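Side-chain contact in gamma-resorcylate decarboxylase (Polaromonas, PDB 4QRO), which probably catalyses the manganese-dependent, non-oxidative decarboxylation of gamma-resorcylate (2,6-dihydroxybenzoate) to resorcinol, as a member of the amidohydrolase family: residues M103-L108 with D133-V138. Residues are numbered along the deposited sequence; the frame is centred on the assembly and turned at random.
Sequences MQDPEL and DNRSAV
Gln104 and Asp133 mark the closest backbone approach, their CA atoms 5.6 Å apart; Gln104 lies in the loop leading into helix 106-118, Asp133 at the start of a type I beta turn that ends at Ser136. That turn is closed by Ser136 N donating to Asp133 O, and Arg135 N donates to Asp133 OD1 at 2.8 Å, an Asx turn at the start of the same segment. The same carboxylate is gripped side-on by the Arg135 guanidinium: NE reaches OD1 on its syn side, and NH2 meets OD2 at 2.6 Å, nearly in the guanidinium plane. With chi3 at -60° the arginine chain folds back to make this short-range salt bridge.

In the (beta/alpha)8-type barrel of the amidohydrolases, the contact joins the entry to helix 106-118 with the loop following strand 125-128. Gln104 O lies at the guanidinium edge, 3.2 Å from Arg135 NH2. Gln104 O and Asp133 OD2, 3.3 Å apart, are both acceptors and so are not bonded to each other. Gln104 CB packs on Asp133 OD2 at 3.5 Å; beyond it the bend at chi2 (82°) turns the amide away, where NE2 donates to Val64 O and Gln132 O. Asp105 N-caps the helix: OD1 accepts from Leu108 N at 3.2 Å, the N-H...O angle a straight 170°, from above the carboxylate plane. Asp105 OD2 and Arg135 NH1, 4.2 Å apart, are too distant for a salt bridge but may attract weakly.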
ATOM      1  N   MET A 103       0.379  17.199 -18.928  1.00 32.27           N
ATOM      2  CA  MET A 103       1.664  17.011 -18.268  1.00 35.10           C
ATOM      3  C   MET A 103       2.695  16.334 -19.175  1.00 35.45           C
ATOM      4  O   MET A 103       3.878  16.254 -18.842  1.00 44.81           O
ATOM      5  CB  MET A 103       1.471  16.226 -16.980  1.00 32.15           C
ATOM      6  CG  MET A 103       0.610  16.954 -15.961  1.00 33.89           C
ATOM      7  SD  MET A 103       1.352  18.400 -15.204  1.00 33.59           S
ATOM      8  CE  MET A 103       2.797  17.696 -14.397  1.00 30.35           C
ATOM      9  N   GLN A 104       2.239  15.863 -20.331  1.00 34.15           N
ATOM     10  CA  GLN A 104       3.123  15.427 -21.411  1.00 36.58           C
ATOM     11  C   GLN A 104       4.235  16.439 -21.695  1.00 48.27           C
ATOM     12  O   GLN A 104       5.371  16.080 -21.962  1.00 39.96           O
ATOM     13  CB  GLN A 104       2.299  15.197 -22.692  1.00 34.40           C
ATOM     14  CG  GLN A 104       1.436  13.926 -22.642  1.00 36.88           C
ATOM     15  CD  GLN A 104       0.094  14.068 -21.909  1.00 31.34           C
ATOM     16  OE1 GLN A 104      -0.284  15.155 -21.467  1.00 39.49           O
ATOM     17  NE2 GLN A 104      -0.628  12.962 -21.786  1.00 36.97           N
ATOM     18  N   ASP A 105       3.891  17.714 -21.626  1.00 34.89           N
ATOM     19  CA  ASP A 105       4.817  18.772 -21.939  1.00 34.63           C
ATOM     20  C   ASP A 105       4.882  19.730 -20.743  1.00 33.19           C
ATOM     21  O   ASP A 105       3.890  20.370 -20.428  1.00 43.41           O
ATOM     22  CB  ASP A 105       4.311  19.445 -23.202  1.00 31.84           C
ATOM     23  CG  ASP A 105       5.284  20.468 -23.781  1.00 61.71           C
ATOM     24  OD1 ASP A 105       5.798  21.308 -23.026  1.00 47.93           O
ATOM     25  OD2 ASP A 105       5.493  20.469 -25.013  1.00 61.61           O
ATOM     26  N   PRO A 106       6.038  19.801 -20.048  1.00 39.50           N
ATOM     27  CA  PRO A 106       6.120  20.660 -18.864  1.00 41.69           C
ATOM     28  C   PRO A 106       5.765  22.132 -19.122  1.00 38.13           C
ATOM     29  O   PRO A 106       5.104  22.753 -18.296  1.00 32.06           O
ATOM     30  CB  PRO A 106       7.585  20.537 -18.458  1.00 40.18           C
ATOM     31  CG  PRO A 106       7.944  19.156 -18.854  1.00 45.46           C
ATOM     32  CD  PRO A 106       7.238  18.946 -20.164  1.00 41.67           C
ATOM     33  N   GLU A 107       6.202  22.662 -20.261  1.00 38.33           N
ATOM     34  CA  GLU A 107       5.925  24.059 -20.628  1.00 39.82           C
ATOM     35  C   GLU A 107       4.443  24.290 -20.867  1.00 38.82           C
ATOM     36  O   GLU A 107       3.885  25.263 -20.363  1.00 42.98           O
ATOM     37  CB  GLU A 107       6.711  24.444 -21.889  1.00 47.06           C
ATOM     38  CG  GLU A 107       6.461  25.869 -22.368  1.00 52.84           C
ATOM     39  CD  GLU A 107       7.572  26.815 -21.991  1.00105.56           C
ATOM     40  OE1 GLU A 107       7.607  27.264 -20.826  1.00110.53           O
ATOM     41  OE2 GLU A 107       8.401  27.115 -22.872  1.00 73.23           O
ATOM     42  N   LEU A 108       3.813  23.420 -21.660  1.00 34.52           N
ATOM     43  CA  LEU A 108       2.364  23.515 -21.914  1.00 36.10           C
ATOM     44  C   LEU A 108       1.522  23.412 -20.628  1.00 36.43           C
ATOM     45  O   LEU A 108       0.569  24.161 -20.447  1.00 35.08           O
ATOM     46  CB  LEU A 108       1.904  22.423 -22.889  1.00 32.76           C
ATOM     47  CG  LEU A 108       2.499  22.476 -24.306  1.00 48.64           C
ATOM     48  CD1 LEU A 108       1.933  21.353 -25.161  1.00 53.96           C
ATOM     49  CD2 LEU A 108       2.256  23.832 -24.947  1.00 46.40           C
ATOM     50  N   ASP A 133       3.235   9.779 -23.290  1.00 36.93           N
ATOM     51  CA  ASP A 133       3.639  10.696 -24.359  1.00 33.33           C
ATOM     52  C   ASP A 133       4.319   9.825 -25.389  1.00 38.18           C
ATOM     53  O   ASP A 133       5.235   9.053 -25.054  1.00 36.21           O
ATOM     54  CB  ASP A 133       4.595  11.784 -23.837  1.00 30.39           C
ATOM     55  CG  ASP A 133       4.956  12.852 -24.907  1.00 61.58           C
ATOM     56  OD1 ASP A 133       5.175  12.572 -26.123  1.00 40.86           O
ATOM     57  OD2 ASP A 133       5.046  14.018 -24.506  1.00 51.82           O
ATOM     58  N   ASN A 134       3.831   9.905 -26.628  1.00 37.62           N
ATOM     59  CA  ASN A 134       4.428   9.159 -27.753  1.00 35.23           C
ATOM     60  C   ASN A 134       5.926   9.354 -27.901  1.00 33.73           C
ATOM     61  O   ASN A 134       6.613   8.461 -28.371  1.00 34.18           O
ATOM     62  CB  ASN A 134       3.714   9.517 -29.095  1.00 36.79           C
ATOM     63  CG  ASN A 134       2.364   8.843 -29.237  1.00 35.90           C
ATOM     64  OD1 ASN A 134       2.173   7.714 -28.781  1.00 37.32           O
ATOM     65  ND2 ASN A 134       1.420   9.525 -29.864  1.00 34.55           N
ATOM     66  N   ARG A 135       6.437  10.524 -27.494  1.00 34.17           N
ATOM     67  CA  ARG A 135       7.872  10.814 -27.568  1.00 30.68           C
ATOM     68  C   ARG A 135       8.729  10.058 -26.554  1.00 29.68           C
ATOM     69  O   ARG A 135       9.942  10.014 -26.687  1.00 35.56           O
ATOM     70  CB  ARG A 135       8.117  12.302 -27.369  1.00 34.76           C
ATOM     71  CG  ARG A 135       7.487  13.187 -28.457  1.00 41.30           C
ATOM     72  CD  ARG A 135       7.613  14.655 -28.094  1.00 38.88           C
ATOM     73  NE  ARG A 135       6.939  14.941 -26.825  1.00 39.80           N
ATOM     74  CZ  ARG A 135       6.931  16.122 -26.205  1.00 49.94           C
ATOM     75  NH1 ARG A 135       7.553  17.172 -26.720  1.00 45.51           N
ATOM     76  NH2 ARG A 135       6.279  16.261 -25.060  1.00 54.93           N
ATOM     77  N   SER A 136       8.101   9.504 -25.525  1.00 34.30           N
ATOM     78  CA  SER A 136       8.813   8.798 -24.475  1.00 38.13           C
ATOM     79  C   SER A 136       8.480   7.302 -24.460  1.00 35.09           C
ATOM     80  O   SER A 136       7.312   6.892 -24.375  1.00 33.29           O
ATOM     81  CB  SER A 136       8.475   9.423 -23.115  1.00 38.82           C
ATOM     82  OG  SER A 136       9.180   8.773 -22.061  1.00 39.90           O
ATOM     83  N   ALA A 137       9.532   6.495 -24.456  1.00 36.38           N
ATOM     84  CA  ALA A 137       9.399   5.041 -24.428  1.00 36.71           C
ATOM     85  C   ALA A 137       8.836   4.605 -23.071  1.00 28.72           C
ATOM     86  O   ALA A 137       8.254   3.527 -22.943  1.00 45.22           O
ATOM     87  CB  ALA A 137      10.750   4.396 -24.666  1.00 41.20           C
ATOM     88  N   VAL A 138       9.022   5.477 -22.081  1.00 38.76           N
ATOM     89  CA  VAL A 138       8.599   5.208 -20.717  1.00 34.62           C
ATOM     90  C   VAL A 138       7.495   6.158 -20.281  1.00 31.68           C
ATOM     91  O   VAL A 138       7.401   7.297 -20.783  1.00 38.08           O
ATOM     92  CB  VAL A 138       9.780   5.347 -19.727  1.00 39.34           C
ATOM     93  CG1 VAL A 138      10.844   4.310 -20.045  1.00 46.33           C
ATOM     94  CG2 VAL A 138      10.373   6.762 -19.734  1.00 42.21           C
TER